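Local coordinates for protein ninB (Enterobacteria phage lambda, PDB 1PC6), which probably acts in phage genetic recombination, where its function resembles that of the bacterial RecFOR proteins in initiating genetic exchange, at residues A[72-84]-A[96-108]. Residues are numbered along the deposited sequence; the frame is centred on the assembly and turned at random.
Sequences WKCVFTAALKQQD and VIGQSTSRMRVGE. With BME (beta-mercaptoethanol), chain C.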
ATOM      1  N   TRP A  72       2.754  -1.726  14.146  1.00 45.99           N
ATOM      2  CA  TRP A  72       1.995  -2.823  14.743  1.00 41.83           C
ATOM      3  C   TRP A  72       1.620  -3.879  13.702  1.00 42.31           C
ATOM      4  O   TRP A  72       1.467  -5.058  14.038  1.00 41.70           O
ATOM      5  CB  TRP A  72       0.729  -2.316  15.440  1.00 39.93           C
ATOM      6  CG  TRP A  72       0.916  -1.932  16.889  1.00 39.50           C
ATOM      7  CD1 TRP A  72       0.909  -0.668  17.412  1.00 37.97           C
ATOM      8  CD2 TRP A  72       1.130  -2.818  17.997  1.00 37.50           C
ATOM      9  NE1 TRP A  72       1.104  -0.713  18.771  1.00 37.38           N
ATOM     10  CE2 TRP A  72       1.241  -2.022  19.155  1.00 37.84           C
ATOM     11  CE3 TRP A  72       1.239  -4.207  18.123  1.00 36.39           C
ATOM     12  CZ2 TRP A  72       1.455  -2.572  20.425  1.00 37.44           C
ATOM     13  CZ3 TRP A  72       1.451  -4.751  19.383  1.00 34.43           C
ATOM     14  CH2 TRP A  72       1.556  -3.935  20.518  1.00 34.15           C
ATOM     15  N   LYS A  73       1.471  -3.474  12.441  1.00 42.05           N
ATOM     16  CA  LYS A  73       1.128  -4.442  11.402  1.00 43.19           C
ATOM     17  C   LYS A  73       2.289  -5.426  11.291  1.00 42.84           C
ATOM     18  O   LYS A  73       2.087  -6.632  11.180  1.00 41.76           O
ATOM     19  CB  LYS A  73       0.875  -3.738  10.064  1.00 45.16           C
ATOM     20  CG  LYS A  73       0.303  -4.654   8.989  1.00 47.21           C
ATOM     21  CD  LYS A  73      -0.262  -3.867   7.809  1.00 52.43           C
ATOM     22  CE  LYS A  73       0.806  -3.278   6.878  1.00 55.23           C
ATOM     23  NZ  LYS A  73       1.335  -4.242   5.863  1.00 56.82           N
ATOM     24  N   CYS A  74       3.510  -4.898  11.344  1.00 43.86           N
ATOM     25  CA  CYS A  74       4.718  -5.721  11.281  1.00 44.25           C
ATOM     26  C   CYS A  74       4.738  -6.773  12.385  1.00 42.78           C
ATOM     27  O   CYS A  74       4.840  -7.972  12.121  1.00 41.84           O
ATOM     28  CB  CYS A  74       5.968  -4.847  11.421  1.00 45.73           C
ATOM     29  SG  CYS A  74       6.669  -4.273   9.885  1.00 51.37           S
ATOM     30  N   VAL A  75       4.658  -6.301  13.624  1.00 40.92           N
ATOM     31  CA  VAL A  75       4.674  -7.173  14.781  1.00 40.62           C
ATOM     32  C   VAL A  75       3.625  -8.263  14.624  1.00 42.07           C
ATOM     33  O   VAL A  75       3.907  -9.451  14.804  1.00 42.23           O
ATOM     34  CB  VAL A  75       4.386  -6.385  16.076  1.00 38.28           C
ATOM     35  CG1 VAL A  75       4.549  -7.292  17.283  1.00 37.12           C
ATOM     36  CG2 VAL A  75       5.310  -5.184  16.175  1.00 36.44           C
ATOM     37  N   PHE A  76       2.409  -7.861  14.285  1.00 43.09           N
ATOM     38  CA  PHE A  76       1.357  -8.838  14.129  1.00 44.43           C
ATOM     39  C   PHE A  76       1.657  -9.770  12.978  1.00 45.32           C
ATOM     40  O   PHE A  76       1.566 -10.977  13.133  1.00 47.04           O
ATOM     41  CB  PHE A  76       0.001  -8.156  13.948  1.00 42.63           C
ATOM     42  CG  PHE A  76      -0.597  -7.669  15.236  1.00 41.13           C
ATOM     43  CD1 PHE A  76      -0.866  -8.558  16.267  1.00 40.29           C
ATOM     44  CD2 PHE A  76      -0.867  -6.316  15.429  1.00 41.30           C
ATOM     45  CE1 PHE A  76      -1.392  -8.109  17.484  1.00 42.89           C
ATOM     46  CE2 PHE A  76      -1.395  -5.852  16.642  1.00 42.27           C
ATOM     47  CZ  PHE A  76      -1.657  -6.751  17.672  1.00 41.79           C
ATOM     48  N   THR A  77       2.036  -9.231  11.828  1.00 45.50           N
ATOM     49  CA  THR A  77       2.349 -10.085  10.690  1.00 44.65           C
ATOM     50  C   THR A  77       3.533 -10.989  11.027  1.00 45.34           C
ATOM     51  O   THR A  77       3.591 -12.140  10.603  1.00 45.83           O
ATOM     52  CB  THR A  77       2.694  -9.250   9.466  1.00 44.87           C
ATOM     53  OG1 THR A  77       1.546  -8.489   9.074  1.00 45.81           O
ATOM     54  CG2 THR A  77       3.120 -10.141   8.321  1.00 46.81           C
ATOM     55  N   ALA A  78       4.475 -10.465  11.802  1.00 45.95           N
ATOM     56  CA  ALA A  78       5.650 -11.233  12.189  1.00 46.31           C
ATOM     57  C   ALA A  78       5.256 -12.464  12.986  1.00 47.09           C
ATOM     58  O   ALA A  78       5.939 -13.478  12.941  1.00 47.07           O
ATOM     59  CB  ALA A  78       6.589 -10.371  13.009  1.00 46.26           C
ATOM     60  N   ALA A  79       4.152 -12.365  13.718  1.00 49.33           N
ATOM     61  CA  ALA A  79       3.655 -13.470  14.545  1.00 51.27           C
ATOM     62  C   ALA A  79       3.048 -14.619  13.728  1.00 52.51           C
ATOM     63  O   ALA A  79       2.887 -15.732  14.229  1.00 52.88           O
ATOM     64  CB  ALA A  79       2.625 -12.943  15.552  1.00 49.25           C
ATOM     65  N   LEU A  80       2.711 -14.345  12.473  1.00 54.06           N
ATOM     66  CA  LEU A  80       2.131 -15.361  11.609  1.00 55.64           C
ATOM     67  C   LEU A  80       3.147 -15.924  10.620  1.00 58.04           C
ATOM     68  O   LEU A  80       3.291 -17.146  10.491  1.00 60.56           O
ATOM     69  CB  LEU A  80       0.929 -14.799  10.834  1.00 54.88           C
ATOM     70  CG  LEU A  80      -0.410 -14.534  11.546  1.00 55.46           C
ATOM     71  CD1 LEU A  80      -0.531 -15.443  12.789  1.00 55.51           C
ATOM     72  CD2 LEU A  80      -0.532 -13.062  11.929  1.00 54.89           C
ATOM     73  N   LYS A  81       3.853 -15.036   9.928  1.00 58.51           N
ATOM     74  CA  LYS A  81       4.837 -15.467   8.950  1.00 59.46           C
ATOM     75  C   LYS A  81       6.203 -14.882   9.274  1.00 60.11           C
ATOM     76  O   LYS A  81       6.327 -13.673   9.492  1.00 60.64           O
ATOM     77  CB  LYS A  81       4.392 -15.032   7.554  1.00 60.54           C
ATOM     78  CG  LYS A  81       2.898 -14.690   7.459  1.00 63.69           C
ATOM     79  CD  LYS A  81       2.265 -15.121   6.120  1.00 66.77           C
ATOM     80  CE  LYS A  81       2.977 -14.510   4.909  1.00 69.31           C
ATOM     81  NZ  LYS A  81       2.721 -15.266   3.639  1.00 69.96           N
ATOM     82  N   GLN A  82       7.219 -15.745   9.308  1.00 60.12           N
ATOM     83  CA  GLN A  82       8.593 -15.331   9.604  1.00 59.70           C
ATOM     84  C   GLN A  82       9.066 -14.250   8.668  1.00 56.42           C
ATOM     85  O   GLN A  82       8.852 -14.331   7.465  1.00 55.66           O
ATOM     86  CB  GLN A  82       9.564 -16.496   9.469  1.00 64.63           C
ATOM     87  CG  GLN A  82       9.293 -17.660  10.384  1.00 73.84           C
ATOM     88  CD  GLN A  82      10.567 -18.409  10.717  1.00 79.08           C
ATOM     89  OE1 GLN A  82      11.372 -18.698   9.828  1.00 82.48           O
ATOM     90  NE2 GLN A  82      10.762 -18.727  12.001  1.00 80.44           N
ATOM     91  N   GLN A  83       9.731 -13.247   9.221  1.00 53.08           N
ATOM     92  CA  GLN A  83      10.239 -12.157   8.407  1.00 50.77           C
ATOM     93  C   GLN A  83      11.396 -12.666   7.568  1.00 50.63           C
ATOM     94  O   GLN A  83      12.218 -13.418   8.076  1.00 52.66           O
ATOM     95  CB  GLN A  83      10.726 -11.025   9.304  1.00 47.07           C
ATOM     96  CG  GLN A  83       9.632 -10.371  10.107  1.00 45.29           C
ATOM     97  CD  GLN A  83      10.088  -9.073  10.721  1.00 45.31           C
ATOM     98  OE1 GLN A  83      10.984  -9.057  11.563  1.00 45.99           O
ATOM     99  NE2 GLN A  83       9.482  -7.973  10.297  1.00 43.55           N
ATOM    100  N   ASP A  84      11.467 -12.275   6.295  1.00 48.16           N
ATOM    101  CA  ASP A  84      12.578 -12.720   5.448  1.00 47.90           C
ATOM    102  C   ASP A  84      13.801 -11.836   5.647  1.00 45.58           C
ATOM    103  O   ASP A  84      13.676 -10.681   6.013  1.00 47.80           O
ATOM    104  CB  ASP A  84      12.191 -12.719   3.961  1.00 49.35           C
ATOM    105  CG  ASP A  84      11.377 -13.938   3.569  1.00 53.19           C
ATOM    106  OD1 ASP A  84      11.454 -14.953   4.290  1.00 58.07           O
ATOM    107  OD2 ASP A  84      10.672 -13.902   2.538  1.00 55.39           O
ATOM    108  N   VAL A  96      16.088  -7.028   7.084  1.00 37.05           N
ATOM    109  CA  VAL A  96      15.015  -7.968   7.374  1.00 37.68           C
ATOM    110  C   VAL A  96      13.723  -7.367   6.857  1.00 38.97           C
ATOM    111  O   VAL A  96      13.423  -6.205   7.115  1.00 41.42           O
ATOM    112  CB  VAL A  96      14.901  -8.234   8.879  1.00 36.80           C
ATOM    113  CG1 VAL A  96      13.636  -9.009   9.173  1.00 35.84           C
ATOM    114  CG2 VAL A  96      16.112  -9.009   9.352  1.00 34.04           C
ATOM    115  N   ILE A  97      12.965  -8.165   6.120  1.00 38.81           N
ATOM    116  CA  ILE A  97      11.730  -7.708   5.515  1.00 40.06           C
ATOM    117  C   ILE A  97      10.519  -8.458   6.027  1.00 43.67           C
ATOM    118  O   ILE A  97      10.523  -9.692   6.082  1.00 43.14           O
ATOM    119  CB  ILE A  97      11.777  -7.897   3.981  1.00 39.39           C
ATOM    120  CG1 ILE A  97      13.052  -7.258   3.420  1.00 37.13           C
ATOM    121  CG2 ILE A  97      10.494  -7.355   3.337  1.00 35.13           C
ATOM    122  CD1 ILE A  97      13.263  -7.520   1.958  1.00 35.41           C
ATOM    123  N   GLY A  98       9.477  -7.711   6.388  1.00 48.00           N
ATOM    124  CA  GLY A  98       8.254  -8.333   6.858  1.00 54.44           C
ATOM    125  C   GLY A  98       7.446  -8.840   5.667  1.00 58.80           C
ATOM    126  O   GLY A  98       7.813  -8.590   4.515  1.00 60.84           O
ATOM    127  N   GLN A  99       6.353  -9.554   5.931  1.00 61.73           N
ATOM    128  CA  GLN A  99       5.517 -10.079   4.854  1.00 63.53           C
ATOM    129  C   GLN A  99       4.499  -9.044   4.419  1.00 64.59           C
ATOM    130  O   GLN A  99       4.008  -8.266   5.235  1.00 65.23           O
ATOM    131  CB  GLN A  99       4.780 -11.340   5.306  1.00 64.45           C
ATOM    132  CG  GLN A  99       5.692 -12.476   5.729  1.00 67.70           C
ATOM    133  CD  GLN A  99       6.756 -12.784   4.696  1.00 69.20           C
ATOM    134  OE1 GLN A  99       6.473 -12.867   3.499  1.00 70.84           O
ATOM    135  NE2 GLN A  99       7.989 -12.968   5.158  1.00 70.84           N
ATOM    136  N   SER A 100       4.176  -9.045   3.131  1.00 66.05           N
ATOM    137  CA  SER A 100       3.216  -8.099   2.580  1.00 67.68           C
ATOM    138  C   SER A 100       1.781  -8.480   2.913  1.00 69.06           C
ATOM    139  O   SER A 100       1.326  -9.582   2.591  1.00 68.62           O
ATOM    140  CB  SER A 100       3.378  -8.020   1.061  1.00 68.23           C
ATOM    141  OG  SER A 100       2.375  -7.198   0.491  1.00 70.63           O
ATOM    142  N   THR A 101       1.072  -7.563   3.566  1.00 70.88           N
ATOM    143  CA  THR A 101      -0.319  -7.795   3.923  1.00 72.35           C
ATOM    144  C   THR A 101      -1.161  -7.803   2.646  1.00 72.94           C
ATOM    145  O   THR A 101      -2.182  -8.481   2.568  1.00 73.87           O
ATOM    146  CB  THR A 101      -0.817  -6.704   4.866  1.00 73.00           C
ATOM    147  OG1 THR A 101      -0.531  -5.417   4.299  1.00 73.88           O
ATOM    148  CG2 THR A 101      -0.132  -6.841   6.223  1.00 72.55           C
ATOM    149  N   SER A 102      -0.708  -7.051   1.645  1.00 73.43           N
ATOM    150  CA  SER A 102      -1.381  -6.964   0.350  1.00 72.81           C
ATOM    151  C   SER A 102      -1.370  -8.331  -0.335  1.00 72.77           C
ATOM    152  O   SER A 102      -2.406  -8.823  -0.786  1.00 74.12           O
ATOM    153  CB  SER A 102      -0.664  -5.952  -0.551  1.00 72.29           C
ATOM    154  OG  SER A 102      -0.525  -4.698   0.097  1.00 74.65           O
ATOM    155  N   ARG A 103      -0.190  -8.938  -0.407  1.00 71.78           N
ATOM    156  CA  ARG A 103      -0.036 -10.239  -1.037  1.00 70.59           C
ATOM    157  C   ARG A 103      -0.791 -11.332  -0.286  1.00 71.51           C
ATOM    158  O   ARG A 103      -1.193 -12.321  -0.888  1.00 73.28           O
ATOM    159  CB  ARG A 103       1.444 -10.595  -1.138  1.00 67.90           C
ATOM    160  N   MET A 104      -0.991 -11.154   1.021  1.00 71.52           N
ATOM    161  CA  MET A 104      -1.690 -12.152   1.843  1.00 71.31           C
ATOM    162  C   MET A 104      -2.931 -12.780   1.199  1.00 73.49           C
ATOM    163  O   MET A 104      -3.694 -12.102   0.497  1.00 74.55           O
ATOM    164  CB  MET A 104      -2.121 -11.551   3.195  1.00 67.49           C
ATOM    165  CG  MET A 104      -1.025 -11.373   4.243  1.00 62.37           C
ATOM    166  SD  MET A 104      -1.711 -11.113   5.906  1.00 52.28           S
ATOM    167  CE  MET A 104      -0.848 -12.338   6.848  1.00 56.65           C
ATOM    168  N   ARG A 105      -3.127 -14.074   1.462  1.00 74.08           N
ATOM    169  CA  ARG A 105      -4.282 -14.820   0.957  1.00 74.49           C
ATOM    170  C   ARG A 105      -5.446 -14.568   1.905  1.00 74.58           C
ATOM    171  O   ARG A 105      -5.238 -14.187   3.055  1.00 74.60           O
ATOM    172  CB  ARG A 105      -3.975 -16.312   0.902  1.00 74.02           C
ATOM    173  N   VAL A 106      -6.666 -14.792   1.429  1.00 75.56           N
ATOM    174  CA  VAL A 106      -7.856 -14.557   2.243  1.00 75.80           C
ATOM    175  C   VAL A 106      -7.891 -15.355   3.547  1.00 75.90           C
ATOM    176  O   VAL A 106      -8.456 -14.899   4.547  1.00 76.22           O
ATOM    177  CB  VAL A 106      -9.137 -14.853   1.448  1.00 75.11           C
ATOM    178  CG1 VAL A 106     -10.351 -14.563   2.314  1.00 74.73           C
ATOM    179  CG2 VAL A 106      -9.169 -14.002   0.180  1.00 75.00           C
ATOM    180  N   GLY A 107      -7.295 -16.544   3.536  1.00 75.55           N
ATOM    181  CA  GLY A 107      -7.266 -17.360   4.738  1.00 75.63           C
ATOM    182  C   GLY A 107      -6.314 -16.800   5.787  1.00 75.66           C
ATOM    183  O   GLY A 107      -6.584 -16.872   6.991  1.00 74.99           O
ATOM    184  N   GLU A 108      -5.198 -16.239   5.316  1.00 75.51           N
ATOM    185  CA  GLU A 108      -4.167 -15.647   6.170  1.00 74.12           C
ATOM    186  C   GLU A 108      -4.654 -14.316   6.695  1.00 72.72           C
ATOM    187  O   GLU A 108      -4.762 -14.106   7.904  1.00 71.28           O
ATOM    188  CB  GLU A 108      -2.889 -15.401   5.373  1.00 74.82           C
ATOM    189  CG  GLU A 108      -2.530 -16.512   4.407  1.00 77.62           C
ATOM    190  CD  GLU A 108      -1.183 -16.293   3.741  1.00 78.02           C
ATOM    191  OE1 GLU A 108      -0.148 -16.377   4.452  1.00 77.90           O
ATOM    192  OE2 GLU A 108      -1.167 -16.034   2.513  1.00 77.31           O
TER
HETATM  193  C1  BME C 300       3.212  -6.130   7.432  1.00 85.41           C
HETATM  194  C2  BME C 300       4.516  -6.768   7.937  1.00 84.47           C
HETATM  195  O1  BME C 300       3.065  -4.839   7.991  1.00 83.30           O
HETATM  196  S2  BME C 300       5.936  -5.753   7.445  1.00 88.00           S
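With CG of Lys73 anti to the backbone N (chi1 -171°) and the chain bent at its last two torsions, NZ curls round to meet Thr101 tip to tip and donates to OG1 over 2.7 Å. A chi1 of 52° sets that hydroxyl between the backbone N and the carbonyl carbon of Thr101, facing the lysine, while CG2 packs against Lys73 CD. One turn further along helix 69-80, Thr77 presses its methyl on Gln99 CB at 3.6 Å; its OG1 turns back to Lys73 O, which also accepts from Thr77 N. Gln99 then crosses the Lys81 chain at about a right angle, and its bent side chain brings NE2 to Gln82 O in a weak bond of 2.8 Å. Beyond the loop 81-83, where the two-stranded antiparallel hairpin begins, Asp84 and Ile97 form a hydrogen-bonded pair: Ile97 N donates to Asp84 O (2.6 Å), whereas the return bond is weak. Gln83 OE1 bonds Val96 N of the second subunit, whose Gln83 NE2 bonds Val96 O of this chain. A beta-mercaptoethanol, probably from crystallisation and modelled with a stretched disulfide to Cys74 SG, lies between the helix and the 98-101 loop. At the far end Lys81 NZ forms a salt bridge with Glu108, meeting OE1 on its syn lone pair (3.2 Å), while OE2 accepts from Arg105 N at the start of helix 106-122.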